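Local coordinates for protein acetylornithine aminotransferase (Aquifex aeolicus, PDB 2EH6) that catalyses the pyridoxal-phosphate-dependent transfer of an amino group from N(2)-acetyl-L-ornithine to 2-oxoglutarate, a step of arginine biosynthesis, at residues W84-S98 with P248-F262. Sequence-based numbering, arbitrary orientation.
Sequences WTEGKVFFANSGTES and PIGAILAREEVAQSF. With PLP (pyridoxal-5'-phosphate), chain C.
R255 holds CG between its backbone N and carbonyl carbon (chi1 62°) and then runs extended to NE, which lays CD 3.9 Å from W84 CZ2 while CB meets T85 CG2. The guanidinium is turned 62° from the indole; NH1 and NH2 both grip E257 OE1, which lies in the guanidinium plane, while NE forms a salt bridge with D235. Long enough to pack with its methylenes and pair with its tip, arginine suits this edge; an alanine here would probably leave D235 and E257 without this cationic mate and take the CD contact away from W84 CZ2. On F90, CG swings anti to the backbone N (chi1 165°), presenting the ring's face to the edge of F262 in a T-shaped stack, centroids 5.9 Å apart. Its CB meanwhile packs on I252 CG1.

Between these segments, strands 87-92 and 250-255 pair antiparallel. Reciprocal backbone bonds link K88 with A254 and F90 with I252; A92 N donates to G250 O at 2.8 Å, from above the carbonyl plane. On the sheet face away from F90 and I252, V89 CG2 meets L253 CG, and F91 CD1 touches the small A251 CB at 3.9 Å. G250 has to be small, since a beta carbon would collide with S94 O and S98 OG. K88 and E256 make a long salt bridge, NZ to OE2 3.9 Å.

Past the strand, S94 N-caps helix 95-112, its OG accepting from E97 N and also hydrogen-bonding E97 OE2 of the second subunit, which places the cap at the dimer interface. G95 N donates to PLP O1P at 2.8 Å, and T270 of the second subunit also binds the cofactor. The strand pair thus leads into a helix start whose N-terminal amides, and probably its dipole, favour the phosphate's negative charge.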
loop_
_atom_site.group_PDB
_atom_site.type_symbol
_atom_site.label_atom_id
_atom_site.label_comp_id
_atom_site.label_asym_id
_atom_site.label_seq_id
_atom_site.Cartn_x
_atom_site.Cartn_y
_atom_site.Cartn_z
ATOM N N TRP A 84 -6.677 19.158 -15.358
ATOM C CA TRP A 84 -7.506 20.164 -16.020
ATOM C C TRP A 84 -7.738 21.446 -15.220
ATOM O O TRP A 84 -8.080 22.478 -15.791
ATOM C CB TRP A 84 -8.859 19.564 -16.429
ATOM C CG TRP A 84 -9.739 19.165 -15.284
ATOM C CD1 TRP A 84 -9.676 18.008 -14.565
ATOM C CD2 TRP A 84 -10.805 19.936 -14.713
ATOM N NE1 TRP A 84 -10.636 18.009 -13.581
ATOM C CE2 TRP A 84 -11.343 19.180 -13.649
ATOM C CE3 TRP A 84 -11.357 21.195 -14.998
ATOM C CZ2 TRP A 84 -12.410 19.639 -12.862
ATOM C CZ3 TRP A 84 -12.420 21.653 -14.215
ATOM C CH2 TRP A 84 -12.934 20.874 -13.160
ATOM N N THR A 85 -7.566 21.388 -13.903
ATOM C CA THR A 85 -7.759 22.571 -13.076
ATOM C C THR A 85 -6.808 22.538 -11.887
ATOM O O THR A 85 -5.966 21.646 -11.793
ATOM C CB THR A 85 -9.219 22.672 -12.575
ATOM O OG1 THR A 85 -9.407 23.929 -11.914
ATOM C CG2 THR A 85 -9.541 21.537 -11.609
ATOM N N GLU A 86 -6.931 23.511 -10.992
ATOM C CA GLU A 86 -6.068 23.562 -9.816
ATOM C C GLU A 86 -6.457 22.434 -8.871
ATOM O O GLU A 86 -7.642 22.170 -8.660
ATOM C CB GLU A 86 -6.215 24.904 -9.094
ATOM C CG GLU A 86 -5.950 26.122 -9.959
ATOM C CD GLU A 86 -4.629 26.034 -10.698
ATOM O OE1 GLU A 86 -3.626 25.600 -10.088
ATOM O OE2 GLU A 86 -4.593 26.407 -11.890
ATOM N N GLY A 87 -5.460 21.771 -8.298
ATOM C CA GLY A 87 -5.749 20.671 -7.399
ATOM C C GLY A 87 -4.624 20.356 -6.441
ATOM O O GLY A 87 -3.589 21.021 -6.431
ATOM N N LYS A 88 -4.837 19.338 -5.616
ATOM C CA LYS A 88 -3.832 18.918 -4.652
ATOM C C LYS A 88 -3.670 17.403 -4.728
ATOM O O LYS A 88 -4.511 16.701 -5.292
ATOM C CB LYS A 88 -4.222 19.350 -3.234
ATOM C CG LYS A 88 -4.192 20.866 -3.021
ATOM C CD LYS A 88 -4.444 21.233 -1.566
ATOM C CE LYS A 88 -4.341 22.733 -1.338
ATOM N NZ LYS A 88 -3.062 23.291 -1.857
ATOM N N VAL A 89 -2.590 16.905 -4.143
ATOM C CA VAL A 89 -2.287 15.481 -4.197
ATOM C C VAL A 89 -2.047 14.861 -2.830
ATOM O O VAL A 89 -1.539 15.517 -1.922
ATOM C CB VAL A 89 -1.004 15.247 -5.059
ATOM C CG1 VAL A 89 -0.569 13.776 -4.997
ATOM C CG2 VAL A 89 -1.252 15.680 -6.487
ATOM N N PHE A 90 -2.429 13.594 -2.693
ATOM C CA PHE A 90 -2.180 12.837 -1.470
ATOM C C PHE A 90 -1.448 11.602 -1.969
ATOM O O PHE A 90 -1.939 10.931 -2.871
ATOM C CB PHE A 90 -3.460 12.372 -0.779
ATOM C CG PHE A 90 -3.213 11.303 0.257
ATOM C CD1 PHE A 90 -2.587 11.613 1.462
ATOM C CD2 PHE A 90 -3.518 9.968 -0.017
ATOM C CE1 PHE A 90 -2.259 10.611 2.380
ATOM C CE2 PHE A 90 -3.196 8.957 0.891
ATOM C CZ PHE A 90 -2.561 9.280 2.095
ATOM N N PHE A 91 -0.292 11.302 -1.383
ATOM C CA PHE A 91 0.498 10.144 -1.817
ATOM C C PHE A 91 0.258 8.869 -1.022
ATOM O O PHE A 91 0.286 8.877 0.204
ATOM C CB PHE A 91 1.989 10.488 -1.777
ATOM C CG PHE A 91 2.418 11.428 -2.865
ATOM C CD1 PHE A 91 2.503 10.991 -4.184
ATOM C CD2 PHE A 91 2.719 12.757 -2.577
ATOM C CE1 PHE A 91 2.880 11.864 -5.211
ATOM C CE2 PHE A 91 3.100 13.643 -3.594
ATOM C CZ PHE A 91 3.179 13.192 -4.917
ATOM N N ALA A 92 0.027 7.770 -1.738
ATOM C CA ALA A 92 -0.200 6.473 -1.114
ATOM C C ALA A 92 0.870 5.502 -1.632
ATOM O O ALA A 92 1.877 5.935 -2.199
ATOM C CB ALA A 92 -1.601 5.964 -1.455
ATOM N N ASN A 93 0.655 4.199 -1.470
ATOM C CA ASN A 93 1.666 3.233 -1.914
ATOM C C ASN A 93 1.190 2.274 -2.977
ATOM O O ASN A 93 1.980 1.486 -3.496
ATOM C CB ASN A 93 2.154 2.415 -0.722
ATOM C CG ASN A 93 2.727 3.275 0.365
ATOM O OD1 ASN A 93 3.860 3.749 0.264
ATOM N ND2 ASN A 93 1.939 3.506 1.414
ATOM N N SER A 94 -0.091 2.337 -3.307
ATOM C CA SER A 94 -0.647 1.420 -4.286
ATOM C C SER A 94 -1.897 1.990 -4.902
ATOM O O SER A 94 -2.417 3.011 -4.448
ATOM C CB SER A 94 -1.011 0.100 -3.609
ATOM O OG SER A 94 -1.997 0.322 -2.601
ATOM N N GLY A 95 -2.384 1.298 -5.920
ATOM C CA GLY A 95 -3.595 1.703 -6.586
ATOM C C GLY A 95 -4.786 1.531 -5.660
ATOM O O GLY A 95 -5.669 2.387 -5.625
ATOM N N THR A 96 -4.821 0.438 -4.900
ATOM C CA THR A 96 -5.947 0.211 -3.996
ATOM C C THR A 96 -5.973 1.247 -2.872
ATOM O O THR A 96 -7.044 1.729 -2.507
ATOM C CB THR A 96 -5.943 -1.229 -3.399
ATOM O OG1 THR A 96 -7.221 -1.498 -2.798
ATOM C CG2 THR A 96 -4.848 -1.382 -2.352
ATOM N N GLU A 97 -4.812 1.609 -2.330
ATOM C CA GLU A 97 -4.785 2.620 -1.274
ATOM C C GLU A 97 -5.264 3.955 -1.837
ATOM O O GLU A 97 -5.855 4.768 -1.122
ATOM C CB GLU A 97 -3.379 2.816 -0.706
ATOM C CG GLU A 97 -2.845 1.657 0.118
ATOM C CD GLU A 97 -1.666 2.067 0.972
ATOM O OE1 GLU A 97 -0.966 3.038 0.606
ATOM O OE2 GLU A 97 -1.432 1.421 2.008
ATOM N N SER A 98 -4.994 4.180 -3.118
ATOM C CA SER A 98 -5.399 5.419 -3.777
ATOM C C SER A 98 -6.915 5.497 -3.926
ATOM O O SER A 98 -7.520 6.511 -3.599
ATOM C CB SER A 98 -4.724 5.532 -5.146
ATOM O OG SER A 98 -3.319 5.609 -4.990
ATOM N N PRO A 248 6.955 1.082 -5.850
ATOM C CA PRO A 248 5.572 1.230 -5.376
ATOM C C PRO A 248 5.204 2.669 -5.050
ATOM O O PRO A 248 5.910 3.348 -4.307
ATOM C CB PRO A 248 5.527 0.352 -4.129
ATOM C CG PRO A 248 6.617 -0.684 -4.397
ATOM C CD PRO A 248 7.709 0.158 -4.983
ATOM N N ILE A 249 4.093 3.127 -5.611
ATOM C CA ILE A 249 3.626 4.484 -5.363
ATOM C C ILE A 249 2.177 4.586 -5.804
ATOM O O ILE A 249 1.723 3.850 -6.678
ATOM C CB ILE A 249 4.484 5.529 -6.134
ATOM C CG1 ILE A 249 4.102 6.952 -5.703
ATOM C CG2 ILE A 249 4.291 5.356 -7.636
ATOM C CD1 ILE A 249 5.035 8.044 -6.260
ATOM N N GLY A 250 1.442 5.499 -5.180
ATOM C CA GLY A 250 0.055 5.691 -5.536
ATOM C C GLY A 250 -0.304 7.117 -5.170
ATOM O O GLY A 250 0.453 7.792 -4.476
ATOM N N ALA A 251 -1.445 7.589 -5.645
ATOM C CA ALA A 251 -1.860 8.940 -5.308
ATOM C C ALA A 251 -3.233 9.270 -5.831
ATOM O O ALA A 251 -3.745 8.629 -6.754
ATOM C CB ALA A 251 -0.860 9.952 -5.865
ATOM N N ILE A 252 -3.850 10.263 -5.204
ATOM C CA ILE A 252 -5.119 10.750 -5.694
ATOM C C ILE A 252 -4.848 12.227 -5.916
ATOM O O ILE A 252 -4.052 12.841 -5.192
ATOM C CB ILE A 252 -6.288 10.590 -4.694
ATOM C CG1 ILE A 252 -5.982 11.314 -3.386
ATOM C CG2 ILE A 252 -6.590 9.119 -4.482
ATOM C CD1 ILE A 252 -7.210 11.438 -2.479
ATOM N N LEU A 253 -5.466 12.773 -6.950
ATOM C CA LEU A 253 -5.331 14.179 -7.276
ATOM C C LEU A 253 -6.774 14.648 -7.279
ATOM O O LEU A 253 -7.625 14.037 -7.926
ATOM C CB LEU A 253 -4.704 14.357 -8.665
ATOM C CG LEU A 253 -4.176 15.750 -9.032
ATOM C CD1 LEU A 253 -3.457 15.684 -10.368
ATOM C CD2 LEU A 253 -5.320 16.755 -9.077
ATOM N N ALA A 254 -7.053 15.711 -6.536
ATOM C CA ALA A 254 -8.411 16.236 -6.441
ATOM C C ALA A 254 -8.411 17.740 -6.627
ATOM O O ALA A 254 -7.518 18.433 -6.144
ATOM C CB ALA A 254 -9.015 15.882 -5.077
ATOM N N ARG A 255 -9.416 18.255 -7.322
ATOM C CA ARG A 255 -9.468 19.691 -7.522
ATOM C C ARG A 255 -9.550 20.364 -6.152
ATOM O O ARG A 255 -10.055 19.780 -5.185
ATOM C CB ARG A 255 -10.650 20.070 -8.430
ATOM C CG ARG A 255 -12.028 19.725 -7.918
ATOM C CD ARG A 255 -13.064 19.992 -9.017
ATOM N NE ARG A 255 -14.430 19.819 -8.539
ATOM C CZ ARG A 255 -15.033 20.639 -7.684
ATOM N NH1 ARG A 255 -14.394 21.703 -7.211
ATOM N NH2 ARG A 255 -16.272 20.383 -7.287
ATOM N N GLU A 256 -9.005 21.574 -6.078
ATOM C CA GLU A 256 -8.946 22.384 -4.860
ATOM C C GLU A 256 -10.100 22.298 -3.868
ATOM O O GLU A 256 -9.887 22.075 -2.675
ATOM C CB GLU A 256 -8.770 23.856 -5.233
ATOM C CG GLU A 256 -7.401 24.242 -5.725
ATOM C CD GLU A 256 -6.351 24.177 -4.641
ATOM O OE1 GLU A 256 -6.702 24.245 -3.444
ATOM O OE2 GLU A 256 -5.164 24.075 -4.993
ATOM N N GLU A 257 -11.320 22.504 -4.351
ATOM C CA GLU A 257 -12.477 22.488 -3.466
ATOM C C GLU A 257 -12.725 21.170 -2.749
ATOM O O GLU A 257 -13.107 21.161 -1.581
ATOM C CB GLU A 257 -13.739 22.884 -4.226
ATOM C CG GLU A 257 -14.978 22.814 -3.356
ATOM C CD GLU A 257 -16.234 23.165 -4.099
ATOM O OE1 GLU A 257 -16.329 22.830 -5.299
ATOM O OE2 GLU A 257 -17.135 23.762 -3.477
ATOM N N VAL A 258 -12.527 20.056 -3.440
ATOM C CA VAL A 258 -12.744 18.764 -2.807
ATOM C C VAL A 258 -11.572 18.451 -1.874
ATOM O O VAL A 258 -11.768 18.006 -0.742
ATOM C CB VAL A 258 -12.901 17.649 -3.864
ATOM C CG1 VAL A 258 -13.131 16.307 -3.184
ATOM C CG2 VAL A 258 -14.072 17.973 -4.782
ATOM N N ALA A 259 -10.358 18.716 -2.346
ATOM C CA ALA A 259 -9.150 18.458 -1.570
ATOM C C ALA A 259 -9.185 19.086 -0.183
ATOM O O ALA A 259 -8.556 18.585 0.753
ATOM C CB ALA A 259 -7.928 18.958 -2.332
ATOM N N GLN A 260 -9.921 20.184 -0.053
ATOM C CA GLN A 260 -10.029 20.884 1.221
ATOM C C GLN A 260 -10.463 19.973 2.357
ATOM O O GLN A 260 -10.014 20.135 3.488
ATOM C CB GLN A 260 -11.026 22.049 1.110
ATOM C CG GLN A 260 -10.654 23.123 0.095
ATOM C CD GLN A 260 -9.318 23.779 0.395
ATOM O OE1 GLN A 260 -9.125 24.359 1.465
ATOM N NE2 GLN A 260 -8.386 23.691 -0.555
ATOM N N SER A 261 -11.334 19.017 2.053
ATOM C CA SER A 261 -11.858 18.099 3.058
ATOM C C SER A 261 -10.848 17.186 3.739
ATOM O O SER A 261 -11.133 16.629 4.795
ATOM C CB SER A 261 -12.984 17.257 2.464
ATOM O OG SER A 261 -14.126 18.061 2.216
ATOM N N PHE A 262 -9.680 17.001 3.140
ATOM C CA PHE A 262 -8.679 16.171 3.791
ATOM C C PHE A 262 -7.942 17.092 4.750
ATOM O O PHE A 262 -6.901 17.660 4.429
ATOM C CB PHE A 262 -7.728 15.550 2.767
ATOM C CG PHE A 262 -7.927 14.064 2.575
ATOM C CD1 PHE A 262 -9.093 13.437 3.010
ATOM C CD2 PHE A 262 -6.957 13.297 1.931
ATOM C CE1 PHE A 262 -9.295 12.071 2.806
ATOM C CE2 PHE A 262 -7.148 11.929 1.721
ATOM C CZ PHE A 262 -8.317 11.314 2.158
HETATM N N1 PLP C . -7.605 0.065 -10.026
HETATM C C2 PLP C . -7.301 -0.183 -11.314
HETATM C C2A PLP C . -8.088 0.476 -12.417
HETATM C C3 PLP C . -6.244 -1.057 -11.642
HETATM O O3 PLP C . -5.932 -1.309 -12.949
HETATM C C4 PLP C . -5.504 -1.674 -10.580
HETATM C C4A PLP C . -4.386 -2.583 -10.924
HETATM C C5 PLP C . -5.875 -1.379 -9.206
HETATM C C6 PLP C . -6.942 -0.494 -8.986
HETATM C C5A PLP C . -5.136 -2.006 -8.035
HETATM O O4P PLP C . -3.858 -1.384 -7.894
HETATM P P PLP C . -3.065 -2.064 -6.652
HETATM O O1P PLP C . -1.747 -1.398 -6.535
HETATM O O2P PLP C . -3.860 -1.894 -5.279
HETATM O O3P PLP C . -2.861 -3.632 -6.952
HETATM O O HOH W 1 -3.085 23.460 -6.057
HETATM O O HOH W 2 5.631 4.471 -1.769
#